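Thymidylate synthase (Enterobacteria phage T4, PDB 1TIS) catalyses the reductive methylation of dUMP to dTMP with 5,10-methylenetetrahydrofolate, which leaves as dihydrofolate, and works as a homodimer. Local coordinates at residues A57-W61 against L72-Q76; V69-R73 against T85-Y91; I126-K130 against V198-L204. One frame throughout, in Å; residues are numbered along the deposited sequence.

Contacts 1 and 2 are neighbours in the chain and in space. Contact 1 sets helix 53-64 against helix 69-77; contact 2 uses the same helix 69-77, through V69, L72 and R73, to meet the turn and helix start at 85-91. They share L72 and R73, their centres lie about 9 Å apart, and E58 of contact 1 bonds W87 of contact 2, so they form one continuous core near the probable nucleophile C156. Contact 3 comes later in the chain, its centre about 22 Å from that of contact 1 and about 30 Å from that of contact 2, where helices 121-131 and 184-202 pack on the strand 157-164 side of the sheet.

Contact 1 (A57-W61 against L72-Q76); sequences AELIW and LRLIQ
L72 lays its CB over the indole of W61, and this CH-pi contact is the centre of a helix-helix interface. The carbon stands 3.6 Å from the centroid of the five-membered ring and only 3° off its normal, so it comes down over the face. The two side chains cross at about a right angle, and CD2 of L72 runs on over the six-membered ring, 3.8 Å from W61 CE3. The other methyl, L72 CD1, reaches the backbone of A57, 3.5 Å from its carbonyl oxygen O, with A57 CB a little farther off.

I75, one turn on, works at the edge of the same ring: its CD1 lies near the indole plane, 3.8 Å from W61 CB, and also touches I60 CG2 at 4.2 Å. An extended chain (chi2 176°) carries that methyl across to W61, while the CG2 branch of I75 stays over A57. No hydrogen bond joins the segments; the side-chain contact is mainly apolar.

What holds the indole in place lies in the second shell. W61 NE1 is hydrogen-bonded to the carbonyl oxygen of N68, and the ring stacks edge-to-face with W87. E58, directed away from L72 and its neighbours, is hydrogen-bonded through OE1 to the indole nitrogen of W87, which fixes a buried carboxylate. Its side chain is about 6 Å from that of N187, a probable dUMP-binding residue.

The short helical segments approach to 9.1 Å between axes at 126°, an oblique antiparallel crossing, and a short connection, 65-68, separates helices 53-64 and 69-77. Beyond this pair, L59 and E58 pack on helix 184-202, so helix 53-64 lies between helices 69-77 and 184-202.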
loop_
_atom_site.group_PDB
_atom_site.type_symbol
_atom_site.label_atom_id
_atom_site.label_comp_id
_atom_site.label_asym_id
_atom_site.label_seq_id
_atom_site.Cartn_x
_atom_site.Cartn_y
_atom_site.Cartn_z
ATOM N N ALA A 57 -16.280 0.764 -17.971
ATOM C CA ALA A 57 -17.412 -0.049 -17.526
ATOM C C ALA A 57 -17.149 -0.952 -16.362
ATOM O O ALA A 57 -18.075 -1.351 -15.657
ATOM C CB ALA A 57 -17.927 -0.978 -18.579
ATOM N N GLU A 58 -15.882 -1.313 -16.217
ATOM C CA GLU A 58 -15.463 -2.103 -15.098
ATOM C C GLU A 58 -15.470 -1.165 -13.922
ATOM O O GLU A 58 -16.027 -1.564 -12.901
ATOM C CB GLU A 58 -14.084 -2.632 -15.301
ATOM C CG GLU A 58 -13.651 -3.379 -14.077
ATOM C CD GLU A 58 -12.356 -4.102 -14.308
ATOM O OE1 GLU A 58 -12.409 -5.104 -15.012
ATOM O OE2 GLU A 58 -11.317 -3.670 -13.805
ATOM N N LEU A 59 -14.904 0.055 -14.024
ATOM C CA LEU A 59 -14.884 0.983 -12.909
ATOM C C LEU A 59 -16.289 1.274 -12.435
ATOM O O LEU A 59 -16.504 1.228 -11.221
ATOM C CB LEU A 59 -14.221 2.297 -13.295
ATOM C CG LEU A 59 -14.422 3.563 -12.417
ATOM C CD1 LEU A 59 -13.604 3.479 -11.132
ATOM C CD2 LEU A 59 -14.063 4.778 -13.252
ATOM N N ILE A 60 -17.270 1.537 -13.289
ATOM C CA ILE A 60 -18.590 1.874 -12.769
ATOM C C ILE A 60 -19.231 0.712 -12.016
ATOM O O ILE A 60 -19.836 0.877 -10.957
ATOM C CB ILE A 60 -19.444 2.324 -13.955
ATOM C CG1 ILE A 60 -18.835 3.630 -14.551
ATOM C CG2 ILE A 60 -20.912 2.458 -13.486
ATOM C CD1 ILE A 60 -19.035 3.894 -16.062
ATOM N N TRP A 61 -19.042 -0.484 -12.569
ATOM C CA TRP A 61 -19.559 -1.739 -12.034
ATOM C C TRP A 61 -18.958 -1.958 -10.648
ATOM O O TRP A 61 -19.674 -2.181 -9.664
ATOM C CB TRP A 61 -19.191 -2.805 -13.078
ATOM C CG TRP A 61 -19.413 -4.244 -12.705
ATOM C CD1 TRP A 61 -20.672 -4.718 -12.491
ATOM C CD2 TRP A 61 -18.441 -5.182 -12.493
ATOM N NE1 TRP A 61 -20.504 -5.964 -12.130
ATOM C CE2 TRP A 61 -19.196 -6.275 -12.124
ATOM C CE3 TRP A 61 -17.072 -5.287 -12.543
ATOM C CZ2 TRP A 61 -18.592 -7.478 -11.803
ATOM C CZ3 TRP A 61 -16.470 -6.490 -12.221
ATOM C CH2 TRP A 61 -17.217 -7.580 -11.854
ATOM N N LEU A 72 -22.089 -6.227 -15.509
ATOM C CA LEU A 72 -21.033 -5.507 -16.191
ATOM C C LEU A 72 -21.467 -5.508 -17.660
ATOM O O LEU A 72 -21.497 -4.424 -18.272
ATOM C CB LEU A 72 -19.711 -6.253 -15.884
ATOM C CG LEU A 72 -18.430 -6.119 -16.708
ATOM C CD1 LEU A 72 -17.995 -4.672 -16.872
ATOM C CD2 LEU A 72 -17.323 -6.839 -15.980
ATOM N N ARG A 73 -21.934 -6.644 -18.215
ATOM C CA ARG A 73 -22.426 -6.688 -19.592
ATOM C C ARG A 73 -23.471 -5.609 -19.834
ATOM O O ARG A 73 -23.398 -4.883 -20.838
ATOM C CB ARG A 73 -23.111 -7.981 -19.954
ATOM C CG ARG A 73 -22.202 -9.137 -20.213
ATOM C CD ARG A 73 -23.009 -10.242 -20.862
ATOM N NE ARG A 73 -22.136 -11.382 -21.021
ATOM C CZ ARG A 73 -22.147 -12.417 -20.176
ATOM N NH1 ARG A 73 -23.015 -12.515 -19.159
ATOM N NH2 ARG A 73 -21.274 -13.400 -20.389
ATOM N N LEU A 74 -24.415 -5.452 -18.899
ATOM C CA LEU A 74 -25.431 -4.428 -19.003
ATOM C C LEU A 74 -24.790 -3.030 -19.111
ATOM O O LEU A 74 -25.179 -2.261 -19.992
ATOM C CB LEU A 74 -26.332 -4.617 -17.777
ATOM C CG LEU A 74 -27.553 -3.795 -17.348
ATOM C CD1 LEU A 74 -27.018 -2.567 -16.666
ATOM C CD2 LEU A 74 -28.502 -3.498 -18.503
ATOM N N ILE A 75 -23.760 -2.680 -18.337
ATOM C CA ILE A 75 -23.225 -1.329 -18.337
ATOM C C ILE A 75 -22.483 -1.061 -19.647
ATOM O O ILE A 75 -22.611 0.001 -20.297
ATOM C CB ILE A 75 -22.292 -1.161 -17.078
ATOM C CG1 ILE A 75 -23.108 -1.364 -15.809
ATOM C CG2 ILE A 75 -21.699 0.252 -17.000
ATOM C CD1 ILE A 75 -22.368 -1.327 -14.465
ATOM N N GLN A 76 -21.714 -2.056 -20.085
ATOM C CA GLN A 76 -20.904 -1.810 -21.271
ATOM C C GLN A 76 -21.759 -1.850 -22.509
ATOM O O GLN A 76 -21.710 -0.993 -23.375
ATOM C CB GLN A 76 -19.827 -2.850 -21.578
ATOM C CG GLN A 76 -18.791 -3.308 -20.590
ATOM C CD GLN A 76 -17.572 -3.843 -21.301
ATOM O OE1 GLN A 76 -17.497 -3.827 -22.526
ATOM N NE2 GLN A 76 -16.540 -4.303 -20.615
#

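Contact 2 (V69-R73 against T85-Y91)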
loop_
_atom_site.group_PDB
_atom_site.type_symbol
_atom_site.label_atom_id
_atom_site.label_comp_id
_atom_site.label_asym_id
_atom_site.label_seq_id
_atom_site.Cartn_x
_atom_site.Cartn_y
_atom_site.Cartn_z
ATOM N N VAL A 69 -21.152 -10.803 -13.289
ATOM C CA VAL A 69 -20.600 -10.487 -14.601
ATOM C C VAL A 69 -21.652 -9.928 -15.530
ATOM O O VAL A 69 -21.335 -8.930 -16.195
ATOM C CB VAL A 69 -20.021 -11.703 -15.337
ATOM C CG1 VAL A 69 -19.245 -11.201 -16.551
ATOM C CG2 VAL A 69 -19.092 -12.493 -14.477
ATOM N N ASN A 70 -22.863 -10.507 -15.626
ATOM C CA ASN A 70 -23.894 -9.979 -16.522
ATOM C C ASN A 70 -24.204 -8.510 -16.239
ATOM O O ASN A 70 -24.533 -7.736 -17.138
ATOM C CB ASN A 70 -25.233 -10.670 -16.412
ATOM C CG ASN A 70 -25.260 -12.179 -16.576
ATOM O OD1 ASN A 70 -24.865 -12.912 -15.658
ATOM N ND2 ASN A 70 -25.742 -12.684 -17.716
ATOM N N ASP A 71 -24.061 -8.050 -15.000
ATOM C CA ASP A 71 -24.311 -6.660 -14.703
ATOM C C ASP A 71 -23.342 -5.774 -15.449
ATOM O O ASP A 71 -23.734 -4.733 -15.984
ATOM C CB ASP A 71 -24.163 -6.382 -13.225
ATOM C CG ASP A 71 -25.244 -7.010 -12.375
ATOM O OD1 ASP A 71 -26.421 -6.714 -12.589
ATOM O OD2 ASP A 71 -24.884 -7.781 -11.494
ATOM N N LEU A 72 -22.089 -6.227 -15.509
ATOM C CA LEU A 72 -21.033 -5.507 -16.191
ATOM C C LEU A 72 -21.467 -5.508 -17.660
ATOM O O LEU A 72 -21.497 -4.424 -18.272
ATOM C CB LEU A 72 -19.711 -6.253 -15.884
ATOM C CG LEU A 72 -18.430 -6.119 -16.708
ATOM C CD1 LEU A 72 -17.995 -4.672 -16.872
ATOM C CD2 LEU A 72 -17.323 -6.839 -15.980
ATOM N N ARG A 73 -21.934 -6.644 -18.215
ATOM C CA ARG A 73 -22.426 -6.688 -19.592
ATOM C C ARG A 73 -23.471 -5.609 -19.834
ATOM O O ARG A 73 -23.398 -4.883 -20.838
ATOM C CB ARG A 73 -23.111 -7.981 -19.954
ATOM C CG ARG A 73 -22.202 -9.137 -20.213
ATOM C CD ARG A 73 -23.009 -10.242 -20.862
ATOM N NE ARG A 73 -22.136 -11.382 -21.021
ATOM C CZ ARG A 73 -22.147 -12.417 -20.176
ATOM N NH1 ARG A 73 -23.015 -12.515 -19.159
ATOM N NH2 ARG A 73 -21.274 -13.400 -20.389
ATOM N N THR A 85 -16.583 -9.423 -22.429
ATOM C CA THR A 85 -16.161 -8.524 -21.393
ATOM C C THR A 85 -14.976 -9.154 -20.661
ATOM O O THR A 85 -14.808 -10.371 -20.557
ATOM C CB THR A 85 -17.362 -8.237 -20.448
ATOM O OG1 THR A 85 -17.206 -6.859 -20.141
ATOM C CG2 THR A 85 -17.418 -9.032 -19.156
ATOM N N VAL A 86 -14.171 -8.209 -20.184
ATOM C CA VAL A 86 -12.929 -8.372 -19.445
ATOM C C VAL A 86 -12.863 -9.447 -18.356
ATOM O O VAL A 86 -11.769 -9.930 -18.059
ATOM C CB VAL A 86 -12.551 -6.984 -18.837
ATOM C CG1 VAL A 86 -11.749 -6.218 -19.870
ATOM C CG2 VAL A 86 -13.802 -6.167 -18.427
ATOM N N TRP A 87 -13.975 -9.827 -17.704
ATOM C CA TRP A 87 -13.898 -10.866 -16.702
ATOM C C TRP A 87 -14.452 -12.186 -17.214
ATOM O O TRP A 87 -14.358 -13.197 -16.524
ATOM C CB TRP A 87 -14.657 -10.448 -15.421
ATOM C CG TRP A 87 -13.901 -9.476 -14.496
ATOM C CD1 TRP A 87 -13.967 -8.153 -14.775
ATOM C CD2 TRP A 87 -13.161 -9.744 -13.345
ATOM N NE1 TRP A 87 -13.297 -7.586 -13.817
ATOM C CE2 TRP A 87 -12.808 -8.473 -12.958
ATOM C CE3 TRP A 87 -12.723 -10.791 -12.546
ATOM C CZ2 TRP A 87 -12.060 -8.197 -11.835
ATOM C CZ3 TRP A 87 -11.967 -10.536 -11.404
ATOM C CH2 TRP A 87 -11.641 -9.252 -11.058
ATOM N N ASP A 88 -14.957 -12.279 -18.443
ATOM C CA ASP A 88 -15.529 -13.513 -18.966
ATOM C C ASP A 88 -14.658 -14.750 -18.924
ATOM O O ASP A 88 -14.991 -15.747 -18.269
ATOM C CB ASP A 88 -15.962 -13.305 -20.393
ATOM C CG ASP A 88 -17.236 -12.507 -20.519
ATOM O OD1 ASP A 88 -18.154 -12.628 -19.706
ATOM O OD2 ASP A 88 -17.309 -11.767 -21.477
ATOM N N GLU A 89 -13.520 -14.725 -19.600
ATOM C CA GLU A 89 -12.630 -15.860 -19.554
ATOM C C GLU A 89 -11.795 -15.503 -18.353
ATOM O O GLU A 89 -10.734 -14.901 -18.511
ATOM C CB GLU A 89 -11.750 -15.948 -20.804
ATOM C CG GLU A 89 -12.209 -16.964 -21.867
ATOM C CD GLU A 89 -13.244 -16.486 -22.888
ATOM O OE1 GLU A 89 -13.041 -15.433 -23.505
ATOM O OE2 GLU A 89 -14.247 -17.174 -23.083
ATOM N N ASN A 90 -12.386 -15.748 -17.173
ATOM C CA ASN A 90 -11.802 -15.498 -15.828
ATOM C C ASN A 90 -12.846 -16.068 -14.856
ATOM O O ASN A 90 -12.582 -16.808 -13.895
ATOM C CB ASN A 90 -11.581 -13.976 -15.541
ATOM C CG ASN A 90 -10.486 -13.667 -14.526
ATOM O OD1 ASN A 90 -10.762 -13.427 -13.362
ATOM N ND2 ASN A 90 -9.215 -13.637 -14.858
ATOM N N TYR A 91 -14.103 -15.782 -15.202
ATOM C CA TYR A 91 -15.246 -16.417 -14.591
ATOM C C TYR A 91 -15.261 -17.802 -15.211
ATOM O O TYR A 91 -15.045 -18.751 -14.460
ATOM C CB TYR A 91 -16.483 -15.622 -14.926
ATOM C CG TYR A 91 -17.761 -16.401 -15.054
ATOM C CD1 TYR A 91 -18.303 -17.131 -14.002
ATOM C CD2 TYR A 91 -18.378 -16.352 -16.283
ATOM C CE1 TYR A 91 -19.484 -17.819 -14.193
ATOM C CE2 TYR A 91 -19.557 -17.039 -16.476
ATOM C CZ TYR A 91 -20.087 -17.757 -15.433
ATOM O OH TYR A 91 -21.262 -18.423 -15.664
#
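V69 and R73, one helical turn apart, face a type I beta turn from T85 to D88 that leads into helix 88-95, with CA atoms 7.0 Å apart at V69 and W87 and 6.8 Å at R73 and T85. This is a helix packed on a turn and the first turn of the next helix. The T85 carbonyl closes the beta turn by accepting the backbone N-H of D88.

V69 fills the middle with two methyls that go separate ways: CG1, anti to the backbone N (chi1 -169°), lies 3.9 Å from T85 CG2, while CG2 reaches Y91 CB at 4.1 Å. L72 adds its CD2, which meets W87 CD1 at 3.8 Å, and its CG, which lies against the T85 hydroxyl. The side chain of W87 is about 8 Å from that of C156, the probable nucleophile.

Farther along the helix, R73 runs extended from CG to NE and brings its guanidinium to D88, whose carboxylate is positioned in part by a weak hydrogen bond from T85 N to D88 OD2. The two planes are 22° apart, but D88 OD1 lies well out of the guanidinium plane. The result is a long, weak salt bridge, held by charge with no N-H aimed at the oxygen. D88 OD1 sits 3.3 Å from R73 NH2 and 3.6 Å from V69 CG1.

Contact 3 (I126-K130 against V198-L204); sequences IDRIK and VAKMCNL
I126 meets helix 184-202 with all three carbons beyond its CB. From CB, which points toward the partner helix, CG2 branches off anti to the backbone N and touches M201 CE at 3.5 Å, with C202 SG farther along. CG1 takes the other direction and packs on V198 CG1 at 3.9 Å. An extended chi2 of 179° then carries CD1 forward to M201 SD, 3.5 Å away. M201 crosses the isoleucine at about a right angle, and the bend at its chi3 folds CE back so that sulfur and methyl both lie against I126.

The thiol of C202 occupies the next position along the interface. Its SG is 3.6 Å from I129 CB, and CG2 of I129 goes on to L204 CD1 at 4.1 Å, past the end of the helix, where N203 leaves helical geometry with positive phi. K130 borders this apolar strip with its aliphatic part: CD lies over C202, and CE comes 3.7 Å from the carbonyl oxygen of M201. The bend at chi2 turns CD onto C202, and the one at chi4 turns NZ aside to its hydrogen-bond partner T254.

The helical segments run in roughly the same direction, with axes 10.1 Å apart and 49° between them. From strand 157-164, F162 packs on I129 and V198, and V164 on I129 and L204, so the pair packs against the sheet. With no hydrogen bond between the segments, their cohesion comes from dispersion and the exclusion of water, and the lysine takes part through its methylenes while its charged end is satisfied outside the pair.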
loop_
_atom_site.group_PDB
_atom_site.type_symbol
_atom_site.label_atom_id
_atom_site.label_comp_id
_atom_site.label_asym_id
_atom_site.label_seq_id
_atom_site.Cartn_x
_atom_site.Cartn_y
_atom_site.Cartn_z
ATOM N N ILE A 126 -16.096 9.351 0.574
ATOM C CA ILE A 126 -16.302 10.578 -0.118
ATOM C C ILE A 126 -16.831 11.551 0.894
ATOM O O ILE A 126 -16.593 12.732 0.730
ATOM C CB ILE A 126 -17.218 10.293 -1.291
ATOM C CG1 ILE A 126 -16.353 9.447 -2.271
ATOM C CG2 ILE A 126 -17.777 11.572 -1.894
ATOM C CD1 ILE A 126 -16.890 8.913 -3.608
ATOM N N ASP A 127 -17.460 11.156 2.004
ATOM C CA ASP A 127 -17.787 12.089 3.067
ATOM C C ASP A 127 -16.508 12.581 3.750
ATOM O O ASP A 127 -16.369 13.803 3.735
ATOM C CB ASP A 127 -18.697 11.439 4.102
ATOM C CG ASP A 127 -20.100 11.083 3.591
ATOM O OD1 ASP A 127 -20.543 11.650 2.594
ATOM O OD2 ASP A 127 -20.762 10.238 4.207
ATOM N N ARG A 128 -15.521 11.822 4.302
ATOM C CA ARG A 128 -14.302 12.396 4.906
ATOM C C ARG A 128 -13.697 13.498 4.058
ATOM O O ARG A 128 -13.430 14.560 4.618
ATOM C CB ARG A 128 -13.171 11.393 5.117
ATOM C CG ARG A 128 -13.609 10.225 5.992
ATOM C CD ARG A 128 -12.494 9.602 6.875
ATOM N NE ARG A 128 -12.251 10.311 8.141
ATOM C CZ ARG A 128 -12.256 9.692 9.327
ATOM N NH1 ARG A 128 -12.420 8.375 9.439
ATOM N NH2 ARG A 128 -12.084 10.399 10.436
ATOM N N ILE A 129 -13.611 13.336 2.728
ATOM C CA ILE A 129 -13.112 14.362 1.812
ATOM C C ILE A 129 -14.027 15.568 1.851
ATOM O O ILE A 129 -13.575 16.712 1.840
ATOM C CB ILE A 129 -13.109 13.986 0.327
ATOM C CG1 ILE A 129 -12.841 12.498 0.032
ATOM C CG2 ILE A 129 -12.091 14.944 -0.282
ATOM C CD1 ILE A 129 -11.425 11.905 0.095
ATOM N N LYS A 130 -15.330 15.328 1.853
ATOM C CA LYS A 130 -16.291 16.408 1.915
ATOM C C LYS A 130 -16.240 17.125 3.259
ATOM O O LYS A 130 -16.666 18.278 3.392
ATOM C CB LYS A 130 -17.743 15.953 1.809
ATOM C CG LYS A 130 -18.289 15.150 0.658
ATOM C CD LYS A 130 -18.304 15.876 -0.656
ATOM C CE LYS A 130 -19.130 15.009 -1.553
ATOM N NZ LYS A 130 -20.519 15.079 -1.167
ATOM N N VAL A 198 -14.476 11.434 -8.239
ATOM C CA VAL A 198 -14.534 11.931 -6.873
ATOM C C VAL A 198 -14.213 13.434 -6.727
ATOM O O VAL A 198 -14.817 14.126 -5.900
ATOM C CB VAL A 198 -13.600 11.107 -6.016
ATOM C CG1 VAL A 198 -13.894 11.437 -4.536
ATOM C CG2 VAL A 198 -13.821 9.618 -6.250
ATOM N N ALA A 199 -13.320 14.035 -7.523
ATOM C CA ALA A 199 -13.100 15.460 -7.516
ATOM C C ALA A 199 -14.366 16.098 -8.000
ATOM O O ALA A 199 -14.631 17.157 -7.452
ATOM C CB ALA A 199 -12.099 15.908 -8.458
ATOM N N LYS A 200 -15.222 15.553 -8.896
ATOM C CA LYS A 200 -16.450 16.262 -9.253
ATOM C C LYS A 200 -17.527 16.217 -8.146
ATOM O O LYS A 200 -18.383 17.108 -8.011
ATOM C CB LYS A 200 -16.991 15.698 -10.574
ATOM C CG LYS A 200 -18.217 16.460 -11.088
ATOM C CD LYS A 200 -17.730 17.826 -11.578
ATOM C CE LYS A 200 -18.641 19.055 -11.357
ATOM N NZ LYS A 200 -17.946 20.254 -11.834
ATOM N N MET A 201 -17.497 15.211 -7.280
ATOM C CA MET A 201 -18.453 15.117 -6.168
ATOM C C MET A 201 -17.980 16.066 -5.111
ATOM O O MET A 201 -18.750 16.909 -4.676
ATOM C CB MET A 201 -18.501 13.731 -5.522
ATOM C CG MET A 201 -19.176 12.651 -6.346
ATOM S SD MET A 201 -18.736 11.038 -5.692
ATOM C CE MET A 201 -19.958 10.741 -4.455
ATOM N N CYS A 202 -16.689 15.992 -4.760
ATOM C CA CYS A 202 -16.128 16.849 -3.727
ATOM C C CYS A 202 -15.869 18.301 -4.183
ATOM O O CYS A 202 -15.570 19.194 -3.384
ATOM C CB CYS A 202 -14.846 16.134 -3.222
ATOM S SG CYS A 202 -15.164 14.486 -2.556
ATOM N N ASN A 203 -16.031 18.522 -5.491
ATOM C CA ASN A 203 -15.763 19.765 -6.174
ATOM C C ASN A 203 -14.357 20.294 -5.839
ATOM O O ASN A 203 -14.023 21.382 -5.336
ATOM C CB ASN A 203 -16.865 20.778 -5.824
ATOM C CG ASN A 203 -16.898 21.984 -6.778
ATOM O OD1 ASN A 203 -17.060 23.115 -6.318
ATOM N ND2 ASN A 203 -16.784 21.876 -8.111
ATOM N N LEU A 204 -13.458 19.409 -6.188
ATOM C CA LEU A 204 -12.083 19.703 -6.027
ATOM C C LEU A 204 -11.531 19.544 -7.432
ATOM O O LEU A 204 -12.142 18.974 -8.346
ATOM C CB LEU A 204 -11.494 18.716 -5.011
ATOM C CG LEU A 204 -12.047 18.551 -3.567
ATOM C CD1 LEU A 204 -10.969 18.044 -2.646
ATOM C CD2 LEU A 204 -12.391 19.864 -2.948
#